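Local structure of putative aminooxidase (Propionibacterium acnes, 2BA9) at residues Y313-A318 and Q323-Y328; C46-Y51 and R55-A60; P372-E377 and A381-K386. The protein isomerises polyunsaturated fatty acids, producing conjugated linoleic acid from linoleic acid, and binds flavin-adenine dinucleotide in a fold of the flavin-containing amine oxidoreductase family. All coordinates share one frame; numbering follows the deposited sequence.

Contacts 2, 1 and 3 follow one another along the chain, each closing before the next opens. Contacts 1 and 2 are neighbours, their centres 11 Å apart. They meet directly: Arg316 NE lies 2.9 Å from Arg55 O, and Gln323 NE2 lies 3.0 Å from Tyr51 O, both probable hydrogen bonds. Contact 3 lies across the centre of the chain, about 35 Å from contact 1 and 32 Å from contact 2 between centres. The seven-stranded mixed sheet links it to contact 1, whose strands 310-315 and 325-330 share that sheet with strand 359-373. Contact 1 gives Tyr328 to the flavin pocket, contact 2 Cys46, Met58, Gly59 and Ala60; contact 3 joins strand 359-373 to helix 383-389, away from the flavin.

Contact 1: residues Y313-A318 and Q323-Y328; sequences YYHRWA and QIITTY
Tyr314 lies alongside Thr326 and Tyr328, all three side chains running the same way. Thr326 OG1 meets the Tyr314 ring at its edge and comes within 3.4 Å of Tyr314 CB, while the edge of the Tyr328 ring borders that same CB. Thr326 OG1 and Tyr328 OH share a hydrogen bond of 2.6 Å, in which either may donate. With chi1 at 49°, OG1 of Thr326 sits between its own N and carbonyl carbon, and from there it bonds Tyr328 OH and touches the Tyr314 ring edge. Beyond it, Arg316 NH1 donates to Tyr314 OH at 2.9 Å with the oxygen in the guanidinium plane, and Arg316 CB rests over the rim of one face of the Tyr314 ring.

The backbones pair antiparallel. Tyr314 N gives Thr326 O a nearly straight bond of 2.8 Å, but the return bond from Thr326 N to Tyr314 O is weak. Here the strands part: water 1 donates to both Tyr314 O and Ile324 O, and water 2 joins Trp317 N to Ile324 O, filling in where direct pairing fades. On the sheet face of Tyr313 and Thr327, Ile325 CG2 packs 4.2 Å from Tyr313 CB, and its CD1 reaches the His315 ring obliquely. Toward the loop that joins the strands, Trp317 lies beside Gln323, ring and amide planes 64° apart. Gln323 OE1 takes the amide of Ile324 (3.1 Å) and a water shared weakly with Trp317 NE1, whereas its NE2 bonds Tyr51 O.

This beta hairpin, 310-315 with 325-330, stands between strands 295-297 and 277-288 of the mixed sheet. Helix 341-355 packs on Tyr313 and Thr327, and Tyr328, on the strand continuing past the contact, touches the flavin-adenine dinucleotide.

Contact 2: residues C46-Y51 and R55-A60; sequences CHSPNY and RYEMGA. With FAD (flavin-adenine dinucleotide), chain D.
Arg55 grips the carbonyl oxygen of Ser48 side-on, NE at 2.8 Å and NH2 at 3.1 Å, with that oxygen in the guanidinium plane. The two nitrogens come from opposite faces of the Ser48 carbonyl plane, and a bend at chi3 (76°) turns the guanidinium back to it. NH2 also forms a salt bridge with Glu210. Ser48 OG donates a very short bond, 2.5 Å, to Glu57 OE1; OE2 of the same carboxylate is held by the amide of Thr205.

Backbone bonds join the segments in step: Tyr56 N to Pro49 O and, further along, Met58 N to His47 O at 2.9 Å, with a weaker one from Gly59 N to the same oxygen.

Apolar packing centres on Pro49. Its CD sits over one face of the Tyr56 ring, a CH-pi contact 4.3 Å from the centroid and 15° off the normal, and its CG touches Met58 CG. Tyr51 CB abuts Tyr56 CE2, and Tyr56 OH bonds Glu364.

Near the flavin, Ala60 CA lies 3.4 Å from C5X and its CB close to C10, while Cys46 SG packs on Ala60 CB. A short beta hairpin, 50-51 with 54-55, thus continues into two arms that run side by side to the isoalloxazine and ribityl part of the flavin-adenine dinucleotide pocket.

Contact 3: residues P372-E377 and A381-K386; sequences PHVSSE and AGWYEK
Val374 carries the apolar part of the contact, its two methyls dividing between two aromatic residues. CG1 stands over one face of the Trp383 indole, 3.5 Å from the centroid of the five-membered ring and 7° off its normal, a close CH-pi contact. Trp383 CG is anti to the backbone N (chi1 -158°), which swings the indole across the valine. The other methyl, CG2, lies 3.9 Å from Tyr384 CE2, the valine and tyrosine side chains running antiparallel past one another. Trp383 CE3 in turn lies over the centre of the Tyr384 ring.

Among polar contacts, Ala381 N donates to Glu377 O at 2.8 Å, a helical bond in the last turn of helix 376-380. The aromatic ends are tied elsewhere: Trp383 NE1 to Tyr272 O, and Tyr384 OH to Ile402 O and the hydroxyl of Tyr180.

Ser375 is the N-cap of helix 376-380, its OG taking Asp378 N. Gly382, with phi 108°, ends that helix in a Schellman motif and is itself the N-cap of helix 383-389. Strand 359-373 is thus followed by two short helices joined through the Schellman motif at Gly382, which brings Val374 against the second helix.

Contact 1: residues Y313-A318 and Q323-Y328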
loop_
_atom_site.group_PDB
_atom_site.type_symbol
_atom_site.label_atom_id
_atom_site.label_comp_id
_atom_site.label_asym_id
_atom_site.label_seq_id
_atom_site.Cartn_x
_atom_site.Cartn_y
_atom_site.Cartn_z
ATOM N N TYR A 313 5.760 -1.493 16.173
ATOM C CA TYR A 313 5.298 -2.861 16.378
ATOM C C TYR A 313 3.832 -2.843 16.737
ATOM O O TYR A 313 3.344 -1.877 17.310
ATOM C CB TYR A 313 6.135 -3.608 17.418
ATOM C CG TYR A 313 6.224 -2.960 18.774
ATOM C CD1 TYR A 313 5.211 -3.116 19.720
ATOM C CD2 TYR A 313 7.337 -2.208 19.127
ATOM C CE1 TYR A 313 5.310 -2.522 20.967
ATOM C CE2 TYR A 313 7.439 -1.613 20.362
ATOM C CZ TYR A 313 6.430 -1.772 21.289
ATOM O OH TYR A 313 6.550 -1.164 22.538
ATOM N N TYR A 314 3.150 -3.922 16.383
ATOM C CA TYR A 314 1.704 -4.031 16.506
ATOM C C TYR A 314 1.253 -4.996 17.607
ATOM O O TYR A 314 1.526 -6.200 17.541
ATOM C CB TYR A 314 1.151 -4.462 15.149
ATOM C CG TYR A 314 -0.338 -4.694 15.058
ATOM C CD1 TYR A 314 -1.243 -3.925 15.772
ATOM C CD2 TYR A 314 -0.829 -5.669 14.213
ATOM C CE1 TYR A 314 -2.611 -4.151 15.667
ATOM C CE2 TYR A 314 -2.166 -5.900 14.093
ATOM C CZ TYR A 314 -3.063 -5.146 14.822
ATOM O OH TYR A 314 -4.397 -5.386 14.670
ATOM N N HIS A 315 0.567 -4.432 18.606
ATOM C CA HIS A 315 -0.123 -5.151 19.682
ATOM C C HIS A 315 -1.591 -5.398 19.293
ATOM O O HIS A 315 -2.399 -4.482 19.300
ATOM C CB HIS A 315 -0.039 -4.299 20.972
ATOM C CG HIS A 315 -0.639 -4.932 22.198
ATOM N ND1 HIS A 315 -1.822 -4.494 22.757
ATOM C CD2 HIS A 315 -0.193 -5.927 23.003
ATOM C CE1 HIS A 315 -2.090 -5.205 23.841
ATOM N NE2 HIS A 315 -1.118 -6.083 24.013
ATOM N N ARG A 316 -1.941 -6.641 18.980
ATOM C CA ARG A 316 -3.250 -6.941 18.352
ATOM C C ARG A 316 -4.283 -7.552 19.308
ATOM O O ARG A 316 -5.407 -7.036 19.445
ATOM C CB ARG A 316 -3.052 -7.871 17.145
ATOM C CG ARG A 316 -4.346 -8.314 16.433
ATOM C CD ARG A 316 -4.029 -8.790 15.018
ATOM N NE ARG A 316 -5.132 -9.441 14.308
ATOM C CZ ARG A 316 -6.080 -8.811 13.613
ATOM N NH1 ARG A 316 -6.128 -7.485 13.562
ATOM N NH2 ARG A 316 -7.006 -9.510 12.971
ATOM N N TRP A 317 -3.907 -8.669 19.935
ATOM C CA TRP A 317 -4.774 -9.370 20.863
ATOM C C TRP A 317 -4.309 -9.085 22.276
ATOM O O TRP A 317 -3.326 -9.661 22.741
ATOM C CB TRP A 317 -4.744 -10.875 20.587
ATOM C CG TRP A 317 -5.168 -11.228 19.183
ATOM C CD1 TRP A 317 -4.397 -11.811 18.212
ATOM C CD2 TRP A 317 -6.456 -11.015 18.599
ATOM N NE1 TRP A 317 -5.129 -11.975 17.068
ATOM C CE2 TRP A 317 -6.394 -11.489 17.271
ATOM C CE3 TRP A 317 -7.657 -10.467 19.066
ATOM C CZ2 TRP A 317 -7.490 -11.448 16.412
ATOM C CZ3 TRP A 317 -8.749 -10.422 18.204
ATOM C CH2 TRP A 317 -8.653 -10.908 16.891
ATOM N N ALA A 318 -5.014 -8.184 22.950
ATOM C CA ALA A 318 -4.587 -7.653 24.246
ATOM C C ALA A 318 -4.732 -8.668 25.381
ATOM O O ALA A 318 -4.032 -8.588 26.393
ATOM C CB ALA A 318 -5.378 -6.368 24.578
ATOM N N GLN A 323 0.252 -14.396 22.176
ATOM C CA GLN A 323 -0.138 -14.108 20.785
ATOM C C GLN A 323 0.933 -13.323 20.025
ATOM O O GLN A 323 1.927 -12.859 20.608
ATOM C CB GLN A 323 -1.486 -13.352 20.726
ATOM C CG GLN A 323 -2.694 -14.261 20.507
ATOM C CD GLN A 323 -2.704 -14.943 19.146
ATOM O OE1 GLN A 323 -1.995 -14.529 18.215
ATOM N NE2 GLN A 323 -3.537 -15.989 19.012
ATOM N N ILE A 324 0.700 -13.161 18.719
ATOM C CA ILE A 324 1.678 -12.558 17.817
ATOM C C ILE A 324 1.758 -11.048 17.939
ATOM O O ILE A 324 0.736 -10.350 17.989
ATOM C CB ILE A 324 1.385 -12.930 16.339
ATOM C CG1 ILE A 324 1.504 -14.448 16.129
ATOM C CG2 ILE A 324 2.353 -12.239 15.386
ATOM C CD1 ILE A 324 2.887 -14.999 16.432
ATOM N N ILE A 325 2.997 -10.559 17.988
ATOM C CA ILE A 325 3.310 -9.143 17.910
ATOM C C ILE A 325 4.156 -9.006 16.660
ATOM O O ILE A 325 5.196 -9.660 16.544
ATOM C CB ILE A 325 4.151 -8.681 19.125
ATOM C CG1 ILE A 325 3.386 -8.888 20.442
ATOM C CG2 ILE A 325 4.608 -7.254 18.942
ATOM C CD1 ILE A 325 2.209 -7.948 20.699
ATOM N N THR A 326 3.705 -8.202 15.704
ATOM C CA THR A 326 4.445 -8.050 14.457
ATOM C C THR A 326 5.309 -6.784 14.535
ATOM O O THR A 326 4.926 -5.784 15.160
ATOM C CB THR A 326 3.517 -8.035 13.196
ATOM O OG1 THR A 326 2.438 -7.114 13.382
ATOM C CG2 THR A 326 2.954 -9.429 12.904
ATOM N N THR A 327 6.480 -6.856 13.906
ATOM C CA THR A 327 7.428 -5.750 13.844
ATOM C C THR A 327 7.614 -5.339 12.398
ATOM O O THR A 327 7.448 -6.162 11.484
ATOM C CB THR A 327 8.818 -6.135 14.414
ATOM O OG1 THR A 327 9.486 -7.003 13.493
ATOM C CG2 THR A 327 8.701 -6.811 15.784
ATOM N N TYR A 328 8.002 -4.075 12.209
ATOM C CA TYR A 328 8.080 -3.439 10.887
ATOM C C TYR A 328 9.370 -2.638 10.741
ATOM O O TYR A 328 9.651 -1.758 11.552
ATOM C CB TYR A 328 6.861 -2.530 10.695
ATOM C CG TYR A 328 5.553 -3.277 10.907
ATOM C CD1 TYR A 328 4.832 -3.794 9.826
ATOM C CD2 TYR A 328 5.057 -3.493 12.190
ATOM C CE1 TYR A 328 3.667 -4.507 10.024
ATOM C CE2 TYR A 328 3.889 -4.197 12.398
ATOM C CZ TYR A 328 3.191 -4.699 11.307
ATOM O OH TYR A 328 2.035 -5.399 11.518
HETATM O O HOH W 1 0.297 -8.288 16.014
HETATM O O HOH W 2 -1.250 -9.435 19.655
HETATM O O HOH W 3 -3.400 -14.305 15.900
#

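Contact 2: residues C46-Y51 and R55-A60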
loop_
_atom_site.group_PDB
_atom_site.type_symbol
_atom_site.label_atom_id
_atom_site.label_comp_id
_atom_site.label_asym_id
_atom_site.label_seq_id
_atom_site.Cartn_x
_atom_site.Cartn_y
_atom_site.Cartn_z
ATOM N N CYS A 46 -2.966 -7.804 1.752
ATOM C CA CYS A 46 -3.930 -8.045 2.821
ATOM C C CYS A 46 -3.845 -9.531 3.123
ATOM O O CYS A 46 -4.484 -10.347 2.448
ATOM C CB CYS A 46 -5.336 -7.674 2.392
ATOM S SG CYS A 46 -5.540 -5.916 2.100
ATOM N N HIS A 47 -3.038 -9.868 4.128
ATOM C CA HIS A 47 -2.624 -11.249 4.369
ATOM C C HIS A 47 -2.688 -11.552 5.840
ATOM O O HIS A 47 -1.860 -11.055 6.622
ATOM C CB HIS A 47 -1.205 -11.453 3.855
ATOM C CG HIS A 47 -0.835 -12.886 3.653
ATOM N ND1 HIS A 47 -1.374 -13.651 2.642
ATOM C CD2 HIS A 47 0.019 -13.692 4.323
ATOM C CE1 HIS A 47 -0.862 -14.868 2.697
ATOM N NE2 HIS A 47 -0.008 -14.916 3.703
ATOM N N SER A 48 -3.642 -12.405 6.207
ATOM C CA SER A 48 -4.001 -12.632 7.600
ATOM C C SER A 48 -3.988 -14.128 7.975
ATOM O O SER A 48 -5.032 -14.778 7.979
ATOM C CB SER A 48 -5.390 -12.038 7.857
ATOM O OG SER A 48 -5.532 -10.778 7.210
ATOM N N PRO A 49 -2.803 -14.678 8.292
ATOM C CA PRO A 49 -2.732 -16.082 8.694
ATOM C C PRO A 49 -3.185 -16.368 10.123
ATOM O O PRO A 49 -3.377 -15.458 10.924
ATOM C CB PRO A 49 -1.244 -16.431 8.533
ATOM C CG PRO A 49 -0.576 -15.206 7.957
ATOM C CD PRO A 49 -1.467 -14.059 8.268
ATOM N N ASN A 50 -3.324 -17.654 10.416
ATOM C CA ASN A 50 -3.875 -18.117 11.671
ATOM C C ASN A 50 -2.778 -18.495 12.668
ATOM O O ASN A 50 -1.704 -18.983 12.286
ATOM C CB ASN A 50 -4.774 -19.338 11.449
ATOM C CG ASN A 50 -5.950 -19.060 10.541
ATOM O OD1 ASN A 50 -7.045 -18.765 11.013
ATOM N ND2 ASN A 50 -5.746 -19.194 9.237
ATOM N N TYR A 51 -3.070 -18.278 13.946
ATOM C CA TYR A 51 -2.231 -18.752 15.035
ATOM C C TYR A 51 -3.083 -18.850 16.289
ATOM O O TYR A 51 -3.671 -17.869 16.690
ATOM C CB TYR A 51 -1.054 -17.813 15.295
ATOM C CG TYR A 51 -0.080 -18.343 16.350
ATOM C CD1 TYR A 51 0.755 -19.421 16.066
ATOM C CD2 TYR A 51 0.002 -17.772 17.612
ATOM C CE1 TYR A 51 1.641 -19.921 17.005
ATOM C CE2 TYR A 51 0.905 -18.272 18.578
ATOM C CZ TYR A 51 1.712 -19.351 18.262
ATOM O OH TYR A 51 2.613 -19.864 19.172
ATOM N N ARG A 55 -6.564 -14.865 13.871
ATOM C CA ARG A 55 -5.745 -14.438 12.760
ATOM C C ARG A 55 -4.915 -13.222 13.117
ATOM O O ARG A 55 -5.390 -12.281 13.755
ATOM C CB ARG A 55 -6.606 -14.156 11.523
ATOM C CG ARG A 55 -7.435 -15.361 11.077
ATOM C CD ARG A 55 -8.403 -15.031 9.977
ATOM N NE ARG A 55 -7.754 -14.903 8.673
ATOM C CZ ARG A 55 -8.398 -14.815 7.510
ATOM N NH1 ARG A 55 -9.724 -14.832 7.457
ATOM N NH2 ARG A 55 -7.711 -14.713 6.382
ATOM N N TYR A 56 -3.669 -13.233 12.671
ATOM C CA TYR A 56 -2.816 -12.069 12.802
ATOM C C TYR A 56 -2.560 -11.495 11.412
ATOM O O TYR A 56 -2.899 -12.119 10.403
ATOM C CB TYR A 56 -1.513 -12.420 13.524
ATOM C CG TYR A 56 -0.655 -13.452 12.833
ATOM C CD1 TYR A 56 0.409 -13.071 12.028
ATOM C CD2 TYR A 56 -0.892 -14.809 13.002
ATOM C CE1 TYR A 56 1.221 -14.013 11.408
ATOM C CE2 TYR A 56 -0.092 -15.757 12.387
ATOM C CZ TYR A 56 0.963 -15.351 11.588
ATOM O OH TYR A 56 1.756 -16.291 10.975
ATOM N N GLU A 57 -1.971 -10.305 11.373
ATOM C CA GLU A 57 -1.770 -9.595 10.128
ATOM C C GLU A 57 -0.283 -9.626 9.781
ATOM O O GLU A 57 0.580 -9.162 10.551
ATOM C CB GLU A 57 -2.265 -8.147 10.231
ATOM C CG GLU A 57 -3.751 -7.949 10.588
ATOM C CD GLU A 57 -4.717 -8.150 9.415
ATOM O OE1 GLU A 57 -4.414 -8.961 8.499
ATOM O OE2 GLU A 57 -5.791 -7.484 9.406
ATOM N N MET A 58 0.014 -10.209 8.633
ATOM C CA MET A 58 1.324 -10.090 8.022
ATOM C C MET A 58 1.375 -8.887 7.076
ATOM O O MET A 58 2.453 -8.460 6.654
ATOM C CB MET A 58 1.690 -11.388 7.289
ATOM C CG MET A 58 2.153 -12.496 8.236
ATOM S SD MET A 58 3.636 -12.103 9.233
ATOM C CE MET A 58 4.781 -11.687 7.909
ATOM N N GLY A 59 0.216 -8.321 6.759
ATOM C CA GLY A 59 0.150 -7.146 5.879
ATOM C C GLY A 59 -0.716 -6.030 6.439
ATOM O O GLY A 59 -0.638 -5.707 7.640
ATOM N N ALA A 60 -1.549 -5.445 5.568
ATOM C CA ALA A 60 -2.492 -4.413 5.965
ATOM C C ALA A 60 -3.236 -4.781 7.230
ATOM O O ALA A 60 -3.615 -5.941 7.432
ATOM C CB ALA A 60 -3.489 -4.114 4.839
HETATM P PA FAD D . -1.081 -6.671 -3.937
HETATM O O1A FAD D . -1.820 -6.547 -2.637
HETATM O O2A FAD D . 0.427 -6.796 -3.854
HETATM O O5B FAD D . -1.600 -7.984 -4.693
HETATM C C5B FAD D . -1.066 -8.251 -5.969
HETATM C C4B FAD D . -1.482 -9.634 -6.425
HETATM O O4B FAD D . -0.966 -9.861 -7.722
HETATM C C3B FAD D . -0.957 -10.726 -5.491
HETATM O O3B FAD D . -2.020 -11.554 -5.076
HETATM C C2B FAD D . 0.074 -11.445 -6.329
HETATM O O2B FAD D . 0.259 -12.807 -5.941
HETATM C C1B FAD D . -0.440 -11.168 -7.753
HETATM N N9A FAD D . 0.654 -11.314 -8.730
HETATM C C8A FAD D . 1.885 -10.693 -8.713
HETATM N N7A FAD D . 2.609 -11.125 -9.784
HETATM C C5A FAD D . 1.851 -12.014 -10.484
HETATM C C6A FAD D . 2.082 -12.778 -11.646
HETATM N N6A FAD D . 3.093 -12.408 -12.497
HETATM N N1A FAD D . 1.061 -13.591 -12.126
HETATM C C2A FAD D . -0.145 -13.709 -11.450
HETATM N N3A FAD D . -0.358 -12.955 -10.304
HETATM C C4A FAD D . 0.620 -12.142 -9.817
HETATM N N1 FAD D . -3.025 -0.705 3.084
HETATM C C2 FAD D . -3.946 0.128 3.686
HETATM O O2 FAD D . -4.888 0.577 3.033
HETATM N N3 FAD D . -3.790 0.477 5.014
HETATM C C4 FAD D . -2.735 -0.028 5.745
HETATM O O4 FAD D . -2.635 0.291 6.940
HETATM C C4X FAD D . -1.809 -0.884 5.140
HETATM N N5 FAD D . -0.725 -1.391 5.836
HETATM C C5X FAD D . 0.098 -2.361 5.295
HETATM C C6 FAD D . 1.092 -2.958 6.067
HETATM C C7 FAD D . 1.888 -3.961 5.519
HETATM C C7M FAD D . 2.939 -4.594 6.386
HETATM C C8 FAD D . 1.697 -4.355 4.197
HETATM C C8M FAD D . 2.529 -5.426 3.560
HETATM C C9 FAD D . 0.704 -3.748 3.433
HETATM C C9A FAD D . -0.100 -2.740 3.965
HETATM N N10 FAD D . -1.095 -2.097 3.205
HETATM C C10 FAD D . -1.981 -1.231 3.803
HETATM C "C1'" FAD D . -1.015 -2.057 1.716
HETATM C "C2'" FAD D . -2.047 -2.969 1.064
HETATM O "O2'" FAD D . -2.055 -4.268 1.645
HETATM C "C3'" FAD D . -1.726 -3.032 -0.421
HETATM O "O3'" FAD D . -1.585 -1.704 -0.931
HETATM C "C4'" FAD D . -2.799 -3.798 -1.178
HETATM O "O4'" FAD D . -2.757 -5.186 -0.869
HETATM C "C5'" FAD D . -2.609 -3.547 -2.667
HETATM O "O5'" FAD D . -3.368 -4.460 -3.410
HETATM P P FAD D . -2.952 -4.804 -4.937
HETATM O O1P FAD D . -3.878 -5.859 -5.513
HETATM O O2P FAD D . -2.980 -3.534 -5.715
HETATM O O3P FAD D . -1.473 -5.427 -4.874
#

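Contact 3: residues P372-E377 and A381-K386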
loop_
_atom_site.group_PDB
_atom_site.type_symbol
_atom_site.label_atom_id
_atom_site.label_comp_id
_atom_site.label_asym_id
_atom_site.label_seq_id
_atom_site.Cartn_x
_atom_site.Cartn_y
_atom_site.Cartn_z
ATOM N N PRO A 372 5.252 0.566 -4.951
ATOM C CA PRO A 372 5.879 0.989 -6.195
ATOM C C PRO A 372 5.577 2.454 -6.444
ATOM O O PRO A 372 4.444 2.906 -6.253
ATOM C CB PRO A 372 5.201 0.116 -7.262
ATOM C CG PRO A 372 3.873 -0.277 -6.635
ATOM C CD PRO A 372 4.199 -0.442 -5.175
ATOM N N HIS A 373 6.589 3.190 -6.864
ATOM C CA HIS A 373 6.437 4.598 -7.165
ATOM C C HIS A 373 7.592 5.053 -8.062
ATOM O O HIS A 373 8.478 4.258 -8.394
ATOM C CB HIS A 373 6.377 5.413 -5.873
ATOM C CG HIS A 373 7.619 5.350 -5.047
ATOM N ND1 HIS A 373 7.941 4.259 -4.262
ATOM C CD2 HIS A 373 8.594 6.263 -4.839
ATOM C CE1 HIS A 373 9.071 4.497 -3.623
ATOM N NE2 HIS A 373 9.491 5.704 -3.956
ATOM N N VAL A 374 7.570 6.325 -8.442
ATOM C CA VAL A 374 8.682 6.919 -9.206
ATOM C C VAL A 374 9.276 8.108 -8.440
ATOM O O VAL A 374 8.687 8.607 -7.469
ATOM C CB VAL A 374 8.293 7.294 -10.659
ATOM C CG1 VAL A 374 7.916 6.030 -11.454
ATOM C CG2 VAL A 374 7.161 8.341 -10.698
ATOM N N SER A 375 10.470 8.511 -8.868
ATOM C CA SER A 375 11.223 9.551 -8.207
ATOM C C SER A 375 10.594 10.899 -8.504
ATOM O O SER A 375 9.826 11.053 -9.472
ATOM C CB SER A 375 12.682 9.540 -8.690
ATOM O OG SER A 375 12.748 9.780 -10.093
ATOM N N SER A 376 10.925 11.882 -7.674
ATOM C CA SER A 376 10.461 13.243 -7.908
ATOM C C SER A 376 10.800 13.727 -9.332
ATOM O O SER A 376 9.940 14.269 -10.031
ATOM C CB SER A 376 11.046 14.190 -6.862
ATOM O OG SER A 376 10.562 15.509 -7.060
ATOM N N GLU A 377 12.039 13.495 -9.761
ATOM C CA GLU A 377 12.481 13.848 -11.122
ATOM C C GLU A 377 11.643 13.180 -12.228
ATOM O O GLU A 377 11.200 13.825 -13.186
ATOM C CB GLU A 377 13.946 13.437 -11.308
ATOM C CG GLU A 377 14.472 13.648 -12.720
ATOM C CD GLU A 377 15.906 13.190 -12.887
ATOM O OE1 GLU A 377 16.737 14.040 -13.276
ATOM O OE2 GLU A 377 16.190 11.991 -12.622
ATOM N N ALA A 381 9.134 14.822 -14.767
ATOM C CA ALA A 381 9.396 14.627 -16.187
ATOM C C ALA A 381 8.152 14.144 -16.935
ATOM O O ALA A 381 8.169 14.044 -18.158
ATOM C CB ALA A 381 10.561 13.645 -16.384
ATOM N N GLY A 382 7.090 13.825 -16.191
ATOM C CA GLY A 382 5.777 13.533 -16.761
ATOM C C GLY A 382 5.348 12.079 -16.717
ATOM O O GLY A 382 4.384 11.709 -17.385
ATOM N N TRP A 383 6.025 11.258 -15.907
ATOM C CA TRP A 383 5.802 9.799 -15.884
ATOM C C TRP A 383 4.346 9.386 -16.108
ATOM O O TRP A 383 4.076 8.604 -16.993
ATOM C CB TRP A 383 6.317 9.168 -14.577
ATOM C CG TRP A 383 6.600 7.687 -14.689
ATOM C CD1 TRP A 383 7.801 7.098 -15.021
ATOM C CD2 TRP A 383 5.680 6.611 -14.454
ATOM N NE1 TRP A 383 7.670 5.725 -15.015
ATOM C CE2 TRP A 383 6.382 5.402 -14.673
ATOM C CE3 TRP A 383 4.329 6.553 -14.089
ATOM C CZ2 TRP A 383 5.778 4.163 -14.545
ATOM C CZ3 TRP A 383 3.731 5.312 -13.951
ATOM C CH2 TRP A 383 4.454 4.136 -14.178
ATOM N N TYR A 384 3.425 9.947 -15.329
ATOM C CA TYR A 384 2.002 9.539 -15.348
ATOM C C TYR A 384 1.200 10.139 -16.519
ATOM O O TYR A 384 0.160 9.606 -16.901
ATOM C CB TYR A 384 1.321 9.883 -14.008
ATOM C CG TYR A 384 1.771 9.036 -12.847
ATOM C CD1 TYR A 384 1.144 7.829 -12.560
ATOM C CD2 TYR A 384 2.824 9.436 -12.029
ATOM C CE1 TYR A 384 1.541 7.046 -11.504
ATOM C CE2 TYR A 384 3.243 8.636 -10.946
ATOM C CZ TYR A 384 2.591 7.441 -10.696
ATOM O OH TYR A 384 2.967 6.617 -9.651
ATOM N N GLU A 385 1.673 11.252 -17.078
ATOM C CA GLU A 385 1.100 11.768 -18.308
ATOM C C GLU A 385 1.351 10.739 -19.400
ATOM O O GLU A 385 0.455 10.401 -20.168
ATOM C CB GLU A 385 1.710 13.130 -18.682
ATOM C CG GLU A 385 1.283 14.264 -17.747
ATOM C CD GLU A 385 1.688 15.631 -18.255
ATOM O OE1 GLU A 385 1.160 16.038 -19.301
ATOM O OE2 GLU A 385 2.516 16.305 -17.600
ATOM N N LYS A 386 2.573 10.214 -19.438
ATOM C CA LYS A 386 2.914 9.162 -20.384
ATOM C C LYS A 386 2.111 7.886 -20.114
ATOM O O LYS A 386 1.392 7.409 -20.987
ATOM C CB LYS A 386 4.414 8.863 -20.341
ATOM C CG LYS A 386 4.852 7.772 -21.305
ATOM C CD LYS A 386 4.788 8.221 -22.778
ATOM C CE LYS A 386 5.738 7.404 -23.659
ATOM N NZ LYS A 386 6.041 8.020 -24.996
#